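Local coordinates for uncharacterized protein (Streptomyces malaysiense, PDB 6ZYL) that catalyses the beta-hydroxylation of thioholgamide as a non-heme monooxygenase, probably depending on iron and 2-oxoglutarate, at residues A74-H80 / V109-L114; N113-R117 / F230-I234; E247-L251 / A260-R266; E55-Y59 / A83-R88. All blocks are in the same frame, centred on the assembly; numbering follows the deposited sequence.

Contact 1 (A74-H80 / V109-L114); sequences AAFPKIH and VWSTNL
Residues Ala75 to His80 form an irregular loop laid against the central strand 109-114, a buried loop-on-sheet contact in the PhyH-type fold, whose core in this family is a double-stranded beta-helix. Although the loop is not a strand, it runs antiparallel to the strand and accepts two hydrogen bonds from its backbone N-H groups. Leu114 N donates to Ala75 O at 2.8 Å, and Thr112 N to Pro77 O at 2.9 Å. A cis peptide bond before Pro77 bends the chain between these two carbonyls. Beyond it the side chains take over. Thr112 turns OG1 between its backbone N and carbonyl carbon (chi1 49°), where the hydroxyl meets His80 ND1 at 2.9 Å, in the plane of the imidazole. A histidine suits this spot because it offers polar edges and a flat face at once: Val109 CG1 lies over that face, 3.8 Å from the ring centroid, in a CH-pi contact. The apolar side of the contact is made by Ile79, whose CD1 packs 3.8 Å from Leu114 CG. Lys78 spans the polar end; its ammonium has Glu264 as salt-bridge partner and also reaches Trp110 O at 3.2 Å, coming from above the carbonyl plane. One water ties this corner together, accepting from Lys78 NZ, donating to Val109 O and lying in the imidazole plane 2.8 Å from His80 NE2.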
loop_
_atom_site.group_PDB
_atom_site.type_symbol
_atom_site.label_atom_id
_atom_site.label_comp_id
_atom_site.label_asym_id
_atom_site.label_seq_id
_atom_site.Cartn_x
_atom_site.Cartn_y
_atom_site.Cartn_z
ATOM N N ALA A 74 -14.045 1.927 -0.979
ATOM C CA ALA A 74 -13.744 0.867 -1.931
ATOM C C ALA A 74 -12.245 0.704 -2.146
ATOM O O ALA A 74 -11.774 -0.418 -2.362
ATOM C CB ALA A 74 -14.437 1.151 -3.265
ATOM N N ALA A 75 -11.481 1.792 -2.079
ATOM C CA ALA A 75 -10.075 1.784 -2.458
ATOM C C ALA A 75 -9.125 1.804 -1.269
ATOM O O ALA A 75 -7.906 1.772 -1.468
ATOM C CB ALA A 75 -9.772 2.982 -3.365
ATOM N N PHE A 76 -9.642 1.862 -0.048
ATOM C CA PHE A 76 -8.807 1.945 1.145
ATOM C C PHE A 76 -9.702 1.862 2.380
ATOM O O PHE A 76 -10.893 2.159 2.284
ATOM C CB PHE A 76 -8.024 3.255 1.170
ATOM C CG PHE A 76 -8.861 4.438 1.559
ATOM C CD1 PHE A 76 -9.659 5.066 0.621
ATOM C CD2 PHE A 76 -8.867 4.909 2.863
ATOM C CE1 PHE A 76 -10.440 6.148 0.966
ATOM C CE2 PHE A 76 -9.649 5.993 3.217
ATOM C CZ PHE A 76 -10.437 6.614 2.266
ATOM N N PRO A 77 -9.186 1.473 3.555
ATOM C CA PRO A 77 -7.831 0.982 3.812
ATOM C C PRO A 77 -7.781 -0.500 4.155
ATOM O O PRO A 77 -6.746 -0.984 4.624
ATOM C CB PRO A 77 -7.395 1.821 5.013
ATOM C CG PRO A 77 -8.702 1.991 5.809
ATOM C CD PRO A 77 -9.866 1.845 4.811
ATOM N N LYS A 78 -8.885 -1.210 3.933
ATOM C CA LYS A 78 -9.007 -2.596 4.373
ATOM C C LYS A 78 -9.677 -3.450 3.300
ATOM O O LYS A 78 -10.564 -4.259 3.578
ATOM C CB LYS A 78 -9.792 -2.674 5.683
ATOM C CG LYS A 78 -9.229 -1.836 6.817
ATOM C CD LYS A 78 -8.020 -2.504 7.456
ATOM C CE LYS A 78 -7.455 -1.652 8.584
ATOM N NZ LYS A 78 -6.457 -2.391 9.407
ATOM N N ILE A 79 -9.245 -3.287 2.050
ATOM C CA ILE A 79 -9.830 -4.074 0.967
ATOM C C ILE A 79 -9.697 -5.562 1.265
ATOM O O ILE A 79 -10.621 -6.348 1.021
ATOM C CB ILE A 79 -9.172 -3.716 -0.378
ATOM C CG1 ILE A 79 -9.199 -2.207 -0.617
ATOM C CG2 ILE A 79 -9.874 -4.441 -1.524
ATOM C CD1 ILE A 79 -8.362 -1.762 -1.810
ATOM N N HIS A 80 -8.551 -5.968 1.814
ATOM C CA HIS A 80 -8.261 -7.375 2.049
ATOM C C HIS A 80 -9.185 -8.022 3.070
ATOM O O HIS A 80 -9.168 -9.251 3.197
ATOM C CB HIS A 80 -6.810 -7.527 2.511
ATOM C CG HIS A 80 -6.474 -6.718 3.728
ATOM N ND1 HIS A 80 -6.396 -5.342 3.710
ATOM C CD2 HIS A 80 -6.194 -7.094 4.998
ATOM C CE1 HIS A 80 -6.086 -4.904 4.917
ATOM N NE2 HIS A 80 -5.955 -5.946 5.718
ATOM N N VAL A 109 -0.442 -7.332 8.090
ATOM C CA VAL A 109 -0.935 -6.405 7.078
ATOM C C VAL A 109 -1.667 -5.277 7.794
ATOM O O VAL A 109 -2.671 -5.510 8.476
ATOM C CB VAL A 109 -1.855 -7.110 6.070
ATOM C CG1 VAL A 109 -2.477 -6.086 5.125
ATOM C CG2 VAL A 109 -1.083 -8.166 5.292
ATOM N N TRP A 110 -1.165 -4.054 7.641
ATOM C CA TRP A 110 -1.733 -2.900 8.325
ATOM C C TRP A 110 -2.767 -2.165 7.485
ATOM O O TRP A 110 -3.722 -1.613 8.042
ATOM C CB TRP A 110 -0.610 -1.939 8.728
ATOM C CG TRP A 110 -1.065 -0.766 9.536
ATOM C CD1 TRP A 110 -1.352 -0.748 10.870
ATOM C CD2 TRP A 110 -1.274 0.567 9.062
ATOM N NE1 TRP A 110 -1.731 0.515 11.255
ATOM C CE2 TRP A 110 -1.693 1.341 10.163
ATOM C CE3 TRP A 110 -1.153 1.181 7.812
ATOM C CZ2 TRP A 110 -1.992 2.697 10.051
ATOM C CZ3 TRP A 110 -1.449 2.526 7.702
ATOM C CH2 TRP A 110 -1.865 3.270 8.816
ATOM N N SER A 111 -2.607 -2.148 6.163
ATOM C CA SER A 111 -3.592 -1.519 5.293
ATOM C C SER A 111 -3.386 -2.004 3.866
ATOM O O SER A 111 -2.336 -2.550 3.520
ATOM C CB SER A 111 -3.494 0.009 5.349
ATOM O OG SER A 111 -2.522 0.485 4.432
ATOM N N THR A 112 -4.414 -1.803 3.042
ATOM C CA THR A 112 -4.315 -1.991 1.602
ATOM C C THR A 112 -4.923 -0.782 0.907
ATOM O O THR A 112 -5.853 -0.152 1.420
ATOM C CB THR A 112 -5.014 -3.275 1.121
ATOM O OG1 THR A 112 -6.338 -3.354 1.661
ATOM C CG2 THR A 112 -4.211 -4.506 1.536
ATOM N N ASN A 113 -4.380 -0.461 -0.264
ATOM C CA ASN A 113 -4.812 0.691 -1.041
ATOM C C ASN A 113 -4.864 0.317 -2.511
ATOM O O ASN A 113 -3.969 -0.368 -3.016
ATOM C CB ASN A 113 -3.859 1.886 -0.870
ATOM C CG ASN A 113 -4.153 2.699 0.369
ATOM O OD1 ASN A 113 -4.983 3.607 0.348
ATOM N ND2 ASN A 113 -3.465 2.384 1.457
ATOM N N LEU A 114 -5.909 0.767 -3.196
ATOM C CA LEU A 114 -5.964 0.742 -4.650
ATOM C C LEU A 114 -5.576 2.127 -5.153
ATOM O O LEU A 114 -6.231 3.117 -4.814
ATOM C CB LEU A 114 -7.355 0.354 -5.150
ATOM C CG LEU A 114 -7.558 -1.117 -5.508
ATOM C CD1 LEU A 114 -9.036 -1.379 -5.791
ATOM C CD2 LEU A 114 -6.702 -1.530 -6.692
HETATM O O HOH W 1 -5.164 -4.745 8.117
#

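Contact 2 (N113-R117 / F230-I234); sequences NLFIR and FNFAI
Ile116 sets CG1 beside its backbone N and CG2 anti to that N (chi1 -59°), while Phe230 holds its ring anti to its own carbonyl carbon (chi1 -74°), and these two settings bring the branched side chain down onto the ring. CG2 stands over the centre of the Phe230 face, 3.8 Å from the centroid, as a CH-pi contact, and Ile116 CG1 touches Phe230 CD2 at 3.5 Å. A beta-branched residue suits the place, since both branches can lie on one aromatic. Cutting the ring back to an alanine here would probably leave Ile116 without its flat support and open a gap toward Leu53 of helix 46-66. On the other surface of the pair Phe115 CE2 rests 3.6 Å from Ala233 CB, the small methyl accommodating the bulky ring, and Asn113 CB covers one face of that same ring. Between the two layers the backbones are stitched by paired bonds: Asn113 with Ala233, where Ala233 N meets Asn113 O at 2.8 Å, and Phe115 with Asn231, where Phe115 N meets Asn231 O at 2.8 Å. A water accepts from Asn113 ND2 at 2.8 Å. A tartaric acid, probably from the crystallisation liquor, lies about 3 Å from the Phe115 side chain. Running at 155° to each other, the strands form a regular antiparallel ladder, as in the major sheet of the double-stranded beta-helix.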
loop_
_atom_site.group_PDB
_atom_site.type_symbol
_atom_site.label_atom_id
_atom_site.label_comp_id
_atom_site.label_asym_id
_atom_site.label_seq_id
_atom_site.Cartn_x
_atom_site.Cartn_y
_atom_site.Cartn_z
ATOM N N ASN A 113 -4.380 -0.461 -0.264
ATOM C CA ASN A 113 -4.812 0.691 -1.041
ATOM C C ASN A 113 -4.864 0.317 -2.511
ATOM O O ASN A 113 -3.969 -0.368 -3.016
ATOM C CB ASN A 113 -3.859 1.886 -0.870
ATOM C CG ASN A 113 -4.153 2.699 0.369
ATOM O OD1 ASN A 113 -4.983 3.607 0.348
ATOM N ND2 ASN A 113 -3.465 2.384 1.457
ATOM N N LEU A 114 -5.909 0.767 -3.196
ATOM C CA LEU A 114 -5.964 0.742 -4.650
ATOM C C LEU A 114 -5.576 2.127 -5.153
ATOM O O LEU A 114 -6.231 3.117 -4.814
ATOM C CB LEU A 114 -7.355 0.354 -5.150
ATOM C CG LEU A 114 -7.558 -1.117 -5.508
ATOM C CD1 LEU A 114 -9.036 -1.379 -5.791
ATOM C CD2 LEU A 114 -6.702 -1.530 -6.692
ATOM N N PHE A 115 -4.500 2.197 -5.929
ATOM C CA PHE A 115 -4.041 3.439 -6.551
ATOM C C PHE A 115 -4.258 3.282 -8.052
ATOM O O PHE A 115 -3.482 2.610 -8.736
ATOM C CB PHE A 115 -2.580 3.720 -6.213
ATOM C CG PHE A 115 -2.341 4.009 -4.757
ATOM C CD1 PHE A 115 -3.103 4.955 -4.088
ATOM C CD2 PHE A 115 -1.354 3.337 -4.058
ATOM C CE1 PHE A 115 -2.885 5.222 -2.750
ATOM C CE2 PHE A 115 -1.129 3.601 -2.721
ATOM C CZ PHE A 115 -1.896 4.546 -2.066
ATOM N N ILE A 116 -5.329 3.889 -8.556
ATOM C CA ILE A 116 -5.726 3.766 -9.952
ATOM C C ILE A 116 -5.599 5.131 -10.610
ATOM O O ILE A 116 -6.163 6.117 -10.123
ATOM C CB ILE A 116 -7.161 3.227 -10.086
ATOM C CG1 ILE A 116 -7.272 1.854 -9.418
ATOM C CG2 ILE A 116 -7.569 3.142 -11.549
ATOM C CD1 ILE A 116 -8.690 1.451 -9.073
ATOM N N ARG A 117 -4.848 5.188 -11.705
ATOM C CA ARG A 117 -4.730 6.397 -12.511
ATOM C C ARG A 117 -5.381 6.129 -13.859
ATOM O O ARG A 117 -4.778 5.469 -14.720
ATOM C CB ARG A 117 -3.263 6.794 -12.675
ATOM C CG ARG A 117 -2.602 7.101 -11.336
ATOM C CD ARG A 117 -1.235 7.735 -11.494
ATOM N NE ARG A 117 -1.312 9.192 -11.565
ATOM C CZ ARG A 117 -1.379 9.993 -10.506
ATOM N NH1 ARG A 117 -1.376 9.485 -9.282
ATOM N NH2 ARG A 117 -1.446 11.306 -10.674
ATOM N N PHE A 230 -3.312 0.423 -12.789
ATOM C CA PHE A 230 -3.865 -0.150 -11.565
ATOM C C PHE A 230 -2.734 -0.680 -10.697
ATOM O O PHE A 230 -1.972 -1.551 -11.130
ATOM C CB PHE A 230 -4.851 -1.284 -11.871
ATOM C CG PHE A 230 -6.172 -0.825 -12.409
ATOM C CD1 PHE A 230 -6.272 -0.322 -13.694
ATOM C CD2 PHE A 230 -7.318 -0.914 -11.638
ATOM C CE1 PHE A 230 -7.487 0.098 -14.196
ATOM C CE2 PHE A 230 -8.537 -0.493 -12.132
ATOM C CZ PHE A 230 -8.622 0.014 -13.414
ATOM N N ASN A 231 -2.650 -0.187 -9.464
ATOM C CA ASN A 231 -1.663 -0.662 -8.505
ATOM C C ASN A 231 -2.336 -0.922 -7.165
ATOM O O ASN A 231 -3.223 -0.173 -6.743
ATOM C CB ASN A 231 -0.525 0.342 -8.353
ATOM C CG ASN A 231 0.305 0.465 -9.620
ATOM O OD1 ASN A 231 -0.055 1.200 -10.541
ATOM N ND2 ASN A 231 1.410 -0.270 -9.679
ATOM N N PHE A 232 -1.913 -2.002 -6.515
ATOM C CA PHE A 232 -2.474 -2.473 -5.253
ATOM C C PHE A 232 -1.353 -2.427 -4.222
ATOM O O PHE A 232 -0.368 -3.167 -4.337
ATOM C CB PHE A 232 -3.044 -3.881 -5.423
ATOM C CG PHE A 232 -3.581 -4.483 -4.162
ATOM C CD1 PHE A 232 -4.729 -3.985 -3.569
ATOM C CD2 PHE A 232 -2.946 -5.566 -3.579
ATOM C CE1 PHE A 232 -5.225 -4.550 -2.408
ATOM C CE2 PHE A 232 -3.435 -6.134 -2.420
ATOM C CZ PHE A 232 -4.576 -5.626 -1.834
ATOM N N ALA A 233 -1.493 -1.551 -3.231
ATOM C CA ALA A 233 -0.445 -1.286 -2.255
ATOM C C ALA A 233 -0.782 -1.944 -0.925
ATOM O O ALA A 233 -1.924 -1.890 -0.462
ATOM C CB ALA A 233 -0.256 0.219 -2.055
ATOM N N ILE A 234 0.229 -2.551 -0.306
ATOM C CA ILE A 234 0.059 -3.317 0.921
ATOM C C ILE A 234 1.082 -2.824 1.930
ATOM O O ILE A 234 2.287 -2.855 1.660
ATOM C CB ILE A 234 0.235 -4.827 0.695
ATOM C CG1 ILE A 234 -0.486 -5.284 -0.571
ATOM C CG2 ILE A 234 -0.268 -5.609 1.901
ATOM C CD1 ILE A 234 -0.002 -6.636 -1.084
HETATM O O HOH W 2 -1.385 0.530 1.369
#

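Contact 3 (E247-L251 / A260-R266); sequences EDSAL and AFLPERR
Ser249 and Leu262 pair in a short parallel beta bridge, by which the chain adds a final strand, 262-263, to the rim of the mixed sheet. The ladder is the usual parallel one, a single residue bonding to two neighbours of its partner: Leu262 N donates to Asp248 O at 3.0 Å in the carbonyl plane, and Ala250 N returns a bond to Leu262 O at 3.2 Å. Glu264 N continues the zigzag to Ala250 O. Its extended side chain reaches back past Ala250, and Ser249 OG, set between its backbone N and carbonyl carbon (chi1 58°), donates to Glu264 OE2 at 2.8 Å. Lys78 reaches the same oxygen in a salt bridge, so the small hydroxyl is well suited as a second donor beside the charged one. On the opposite surface Ala250 CB meets Phe261 CB at 4.0 Å; a methyl allows the aromatic to come close. The Phe261 ring presents its edge to Asp248 OD2, in plane and 3.5 Å from CE1, where weakly positive ring hydrogens can face the carboxylate. Asp248 OD1 also accepts from Ser249 N at 2.8 Å. Farther out, Glu247 brings CG and CD against Leu262 CD1, its carboxylate pairing with Arg285 in a salt bridge. Helix 273-295 backs this corner, its Arg286 and Arg289 forming salt bridges with Asp248 and its Ala282 packing on Ser249, while the Leu251 backbone hydrogen-bonds to Val109 of strand 107-117.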
loop_
_atom_site.group_PDB
_atom_site.type_symbol
_atom_site.label_atom_id
_atom_site.label_comp_id
_atom_site.label_asym_id
_atom_site.label_seq_id
_atom_site.Cartn_x
_atom_site.Cartn_y
_atom_site.Cartn_z
ATOM N N GLU A 247 -6.539 3.263 19.399
ATOM C CA GLU A 247 -6.708 1.844 19.124
ATOM C C GLU A 247 -6.522 1.566 17.636
ATOM O O GLU A 247 -7.008 2.312 16.782
ATOM C CB GLU A 247 -8.097 1.416 19.594
ATOM C CG GLU A 247 -8.515 0.007 19.281
ATOM C CD GLU A 247 -9.979 -0.222 19.621
ATOM O OE1 GLU A 247 -10.310 -0.294 20.826
ATOM O OE2 GLU A 247 -10.803 -0.311 18.685
ATOM N N ASP A 248 -5.799 0.488 17.331
ATOM C CA ASP A 248 -5.485 0.121 15.957
ATOM C C ASP A 248 -5.615 -1.387 15.798
ATOM O O ASP A 248 -5.596 -2.139 16.775
ATOM C CB ASP A 248 -4.070 0.575 15.563
ATOM C CG ASP A 248 -3.942 0.893 14.078
ATOM O OD1 ASP A 248 -4.870 0.570 13.306
ATOM O OD2 ASP A 248 -2.905 1.466 13.681
ATOM N N SER A 249 -5.749 -1.825 14.546
ATOM C CA SER A 249 -5.880 -3.242 14.239
ATOM C C SER A 249 -5.119 -3.568 12.960
ATOM O O SER A 249 -4.803 -2.690 12.153
ATOM C CB SER A 249 -7.354 -3.658 14.106
ATOM O OG SER A 249 -8.018 -2.916 13.099
ATOM N N ALA A 250 -4.822 -4.854 12.792
ATOM C CA ALA A 250 -4.041 -5.338 11.662
ATOM C C ALA A 250 -4.277 -6.836 11.539
ATOM O O ALA A 250 -4.835 -7.471 12.438
ATOM C CB ALA A 250 -2.552 -5.022 11.835
ATOM N N LEU A 251 -3.843 -7.397 10.413
ATOM C CA LEU A 251 -4.065 -8.805 10.102
ATOM C C LEU A 251 -2.750 -9.565 10.204
ATOM O O LEU A 251 -1.798 -9.272 9.472
ATOM C CB LEU A 251 -4.668 -8.972 8.708
ATOM C CG LEU A 251 -4.951 -10.414 8.284
ATOM C CD1 LEU A 251 -6.011 -11.039 9.182
ATOM C CD2 LEU A 251 -5.374 -10.478 6.824
ATOM N N ALA A 260 0.689 -4.506 19.571
ATOM C CA ALA A 260 -0.343 -3.632 20.109
ATOM C C ALA A 260 -1.616 -3.622 19.273
ATOM O O ALA A 260 -2.549 -2.887 19.606
ATOM C CB ALA A 260 0.196 -2.201 20.228
ATOM N N PHE A 261 -1.688 -4.421 18.214
ATOM C CA PHE A 261 -2.783 -4.349 17.257
ATOM C C PHE A 261 -3.836 -5.405 17.564
ATOM O O PHE A 261 -3.509 -6.580 17.757
ATOM C CB PHE A 261 -2.256 -4.529 15.831
ATOM C CG PHE A 261 -1.298 -3.458 15.406
ATOM C CD1 PHE A 261 -1.763 -2.278 14.853
ATOM C CD2 PHE A 261 0.065 -3.621 15.576
ATOM C CE1 PHE A 261 -0.889 -1.285 14.470
ATOM C CE2 PHE A 261 0.946 -2.631 15.195
ATOM C CZ PHE A 261 0.468 -1.460 14.642
ATOM N N LEU A 262 -5.094 -4.981 17.615
ATOM C CA LEU A 262 -6.185 -5.935 17.708
ATOM C C LEU A 262 -6.201 -6.802 16.450
ATOM O O LEU A 262 -6.019 -6.287 15.340
ATOM C CB LEU A 262 -7.520 -5.209 17.873
ATOM C CG LEU A 262 -7.676 -4.426 19.178
ATOM C CD1 LEU A 262 -8.877 -3.490 19.102
ATOM C CD2 LEU A 262 -7.798 -5.370 20.364
ATOM N N PRO A 263 -6.386 -8.115 16.582
ATOM C CA PRO A 263 -6.282 -8.984 15.402
ATOM C C PRO A 263 -7.521 -8.915 14.519
ATOM O O PRO A 263 -8.653 -8.821 14.997
ATOM C CB PRO A 263 -6.103 -10.385 16.005
ATOM C CG PRO A 263 -6.748 -10.302 17.358
ATOM C CD PRO A 263 -6.564 -8.878 17.834
ATOM N N GLU A 264 -7.284 -8.949 13.210
ATOM C CA GLU A 264 -8.334 -9.006 12.209
ATOM C C GLU A 264 -8.460 -10.442 11.704
ATOM O O GLU A 264 -7.717 -11.338 12.114
ATOM C CB GLU A 264 -8.033 -8.019 11.078
ATOM C CG GLU A 264 -8.180 -6.559 11.506
ATOM C CD GLU A 264 -7.498 -5.577 10.567
ATOM O OE1 GLU A 264 -6.775 -6.021 9.651
ATOM O OE2 GLU A 264 -7.685 -4.354 10.751
ATOM N N ARG A 265 -9.423 -10.667 10.814
ATOM C CA ARG A 265 -9.685 -11.993 10.277
ATOM C C ARG A 265 -9.757 -11.941 8.758
ATOM O O ARG A 265 -10.152 -10.931 8.170
ATOM C CB ARG A 265 -11.001 -12.579 10.824
ATOM C CG ARG A 265 -11.330 -12.183 12.254
ATOM C CD ARG A 265 -12.169 -13.250 12.947
ATOM N NE ARG A 265 -13.578 -13.194 12.561
ATOM C CZ ARG A 265 -14.502 -12.475 13.192
ATOM N NH1 ARG A 265 -14.174 -11.739 14.246
ATOM N NH2 ARG A 265 -15.759 -12.490 12.765
ATOM N N ARG A 266 -9.383 -13.051 8.127
ATOM C CA ARG A 266 -9.517 -13.160 6.683
ATOM C C ARG A 266 -10.983 -13.365 6.311
ATOM O O ARG A 266 -11.715 -14.049 7.032
ATOM C CB ARG A 266 -8.690 -14.328 6.147
ATOM C CG ARG A 266 -7.222 -14.282 6.503
ATOM C CD ARG A 266 -6.495 -15.486 5.920
ATOM N NE ARG A 266 -6.498 -15.472 4.459
ATOM C CZ ARG A 266 -5.766 -16.283 3.700
ATOM N NH1 ARG A 266 -4.970 -17.182 4.261
ATOM N NH2 ARG A 266 -5.831 -16.196 2.379
HETATM O O HOH W 3 -4.435 -0.848 19.514
#

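Contact 4 (E55-Y59 / A83-R88); sequences ECQTY and ASWADR
The indole of Trp85 lies between two small aliphatic groups, Ala86 CB over one face and Cys56 CB over the other, and points the edge carrying NE1 at Tyr59. Cys56 CB is 3.9 Å from the centroid of the six-membered ring, close to its normal, and SG sits obliquely beside it, 3.8 Å from Trp85 CZ2. Cysteine is compact enough to let the helix backbone come near, while its polarisable sulfur still fills space. The phenol of Tyr59 offers its face to the indole edge in an offset edge-to-face pair, planes 66° apart, with Trp85 NE1 just 3.4 Å from Tyr59 CG. Trp85 reaches this slot because its CG lies between the backbone N and the carbonyl carbon (chi1 69°). Ala83 CB, coming in obliquely, touches Tyr59 CD1 at 3.8 Å. Swapping the indole for an alanine here would probably strip Cys56 and Tyr59 of their main partner across the helices and open a gap between them. At the outer margin Arg88 forms a salt bridge to Glu55, NH2 at 2.9 Å and NH1 at 3.1 Å both donating to OE1. OE1 lies in the guanidinium plane, but the carboxylate stands almost perpendicular to it, and OE2 is bonded to Gln51 instead. Long flexible side chains suit this outer span. Segments 55-59 and 84-88, of helices 46-66 and 84-90, run at 139° to each other, their axes 9.9 Å apart at the closest. Beneath them lies the sheet: Leu114 of strand 107-117 packs on Cys56 and Trp85, and Phe232 of strand 229-237 meets Trp85 edge-to-face.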
loop_
_atom_site.group_PDB
_atom_site.type_symbol
_atom_site.label_atom_id
_atom_site.label_comp_id
_atom_site.label_asym_id
_atom_site.label_seq_id
_atom_site.Cartn_x
_atom_site.Cartn_y
_atom_site.Cartn_z
ATOM N N GLU A 55 -10.786 -9.406 -11.348
ATOM C CA GLU A 55 -11.521 -9.537 -10.094
ATOM C C GLU A 55 -11.605 -8.202 -9.365
ATOM O O GLU A 55 -12.625 -7.894 -8.738
ATOM C CB GLU A 55 -10.856 -10.597 -9.216
ATOM C CG GLU A 55 -10.860 -11.981 -9.844
ATOM C CD GLU A 55 -10.066 -12.998 -9.047
ATOM O OE1 GLU A 55 -9.642 -12.679 -7.917
ATOM O OE2 GLU A 55 -9.867 -14.122 -9.556
ATOM N N CYS A 56 -10.586 -7.383 -9.472
ATOM C CA CYS A 56 -10.611 -6.087 -8.861
ATOM C C CYS A 56 -11.672 -5.204 -9.488
ATOM O O CYS A 56 -12.370 -4.540 -8.829
ATOM C CB CYS A 56 -9.248 -5.444 -8.945
ATOM S SG CYS A 56 -9.145 -3.743 -8.554
ATOM N N GLN A 57 -11.752 -5.239 -10.791
ATOM C CA GLN A 57 -12.730 -4.475 -11.537
ATOM C C GLN A 57 -14.164 -4.946 -11.238
ATOM O O GLN A 57 -15.037 -4.174 -11.108
ATOM C CB GLN A 57 -12.382 -4.406 -13.010
ATOM C CG GLN A 57 -11.185 -3.535 -13.273
ATOM C CD GLN A 57 -10.764 -3.485 -14.711
ATOM O OE1 GLN A 57 -10.789 -4.460 -15.395
ATOM N NE2 GLN A 57 -10.393 -2.323 -15.169
ATOM N N THR A 58 -14.339 -6.229 -11.092
ATOM C CA THR A 58 -15.597 -6.787 -10.714
ATOM C C THR A 58 -15.977 -6.291 -9.308
ATOM O O THR A 58 -17.056 -5.907 -9.081
ATOM C CB THR A 58 -15.578 -8.321 -10.771
ATOM O OG1 THR A 58 -15.501 -8.746 -12.111
ATOM C CG2 THR A 58 -16.811 -8.892 -10.166
ATOM N N TYR A 59 -15.030 -6.270 -8.405
ATOM C CA TYR A 59 -15.244 -5.801 -7.070
ATOM C C TYR A 59 -15.631 -4.314 -7.028
ATOM O O TYR A 59 -16.512 -3.958 -6.342
ATOM C CB TYR A 59 -13.994 -6.077 -6.248
ATOM C CG TYR A 59 -13.751 -5.157 -5.113
ATOM C CD1 TYR A 59 -14.322 -5.386 -3.880
ATOM C CD2 TYR A 59 -12.958 -4.080 -5.250
ATOM C CE1 TYR A 59 -14.113 -4.559 -2.843
ATOM C CE2 TYR A 59 -12.725 -3.252 -4.213
ATOM C CZ TYR A 59 -13.317 -3.493 -3.014
ATOM O OH TYR A 59 -13.098 -2.665 -2.037
ATOM N N ALA A 83 -12.617 -8.519 0.274
ATOM C CA ALA A 83 -12.506 -8.958 -1.111
ATOM C C ALA A 83 -11.524 -10.116 -1.215
ATOM O O ALA A 83 -10.374 -10.005 -0.776
ATOM C CB ALA A 83 -12.060 -7.806 -2.015
ATOM N N SER A 84 -11.978 -11.218 -1.815
ATOM C CA SER A 84 -11.145 -12.412 -1.898
ATOM C C SER A 84 -9.885 -12.161 -2.720
ATOM O O SER A 84 -8.815 -12.692 -2.404
ATOM C CB SER A 84 -11.949 -13.567 -2.492
ATOM O OG SER A 84 -12.966 -13.989 -1.601
ATOM N N TRP A 85 -9.990 -11.359 -3.784
ATOM C CA TRP A 85 -8.818 -11.106 -4.618
ATOM C C TRP A 85 -7.741 -10.362 -3.838
ATOM O O TRP A 85 -6.548 -10.650 -3.984
ATOM C CB TRP A 85 -9.214 -10.324 -5.874
ATOM C CG TRP A 85 -9.645 -8.911 -5.622
ATOM C CD1 TRP A 85 -10.922 -8.464 -5.460
ATOM C CD2 TRP A 85 -8.800 -7.759 -5.512
ATOM N NE1 TRP A 85 -10.926 -7.107 -5.251
ATOM C CE2 TRP A 85 -9.635 -6.649 -5.276
ATOM C CE3 TRP A 85 -7.417 -7.558 -5.585
ATOM C CZ2 TRP A 85 -9.137 -5.360 -5.114
ATOM C CZ3 TRP A 85 -6.923 -6.276 -5.421
ATOM C CH2 TRP A 85 -7.782 -5.193 -5.192
ATOM N N ALA A 86 -8.143 -9.406 -2.996
ATOM C CA ALA A 86 -7.174 -8.693 -2.172
ATOM C C ALA A 86 -6.636 -9.589 -1.064
ATOM O O ALA A 86 -5.434 -9.578 -0.774
ATOM C CB ALA A 86 -7.806 -7.433 -1.585
ATOM N N ASP A 87 -7.513 -10.370 -0.430
ATOM C CA ASP A 87 -7.059 -11.325 0.574
ATOM C C ASP A 87 -6.006 -12.262 -0.002
ATOM O O ASP A 87 -5.014 -12.581 0.664
ATOM C CB ASP A 87 -8.247 -12.123 1.111
ATOM C CG ASP A 87 -7.820 -13.345 1.905
ATOM O OD1 ASP A 87 -7.515 -13.197 3.108
ATOM O OD2 ASP A 87 -7.786 -14.451 1.325
ATOM N N ARG A 88 -6.199 -12.706 -1.246
ATOM C CA ARG A 88 -5.270 -13.658 -1.846
ATOM C C ARG A 88 -3.895 -13.036 -2.056
ATOM O O ARG A 88 -2.872 -13.680 -1.798
ATOM C CB ARG A 88 -5.835 -14.170 -3.171
ATOM C CG ARG A 88 -5.021 -15.280 -3.819
ATOM C CD ARG A 88 -5.691 -15.789 -5.098
ATOM N NE ARG A 88 -5.737 -14.776 -6.150
ATOM C CZ ARG A 88 -6.846 -14.176 -6.570
ATOM N NH1 ARG A 88 -8.022 -14.484 -6.034
ATOM N NH2 ARG A 88 -6.783 -13.267 -7.533
#

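Strand 107-117 is the hub: contact 1 lines its earlier part, contact 2 continues along it, sharing Asn113 and Leu114, and contact 4 roofs it with two helices. Contacts 1 and 4 are joined where Tyr59 OH meets Ala74 O at 2.6 Å, and contacts 1 and 3 by the 2.7 Å salt bridge from Lys78 NZ to Glu264 OE2. Another salt bridge, Arg266 NH2 to Asp87 OD2 at 2.8 Å, links contact 3 to contact 4. Contacts 2 and 3 stay apart, about 22 Å between centres, though both belong to the mixed sheet. The tartaric acid near Phe115 puts contact 2 beside a possible pocket; the structure is the apo form.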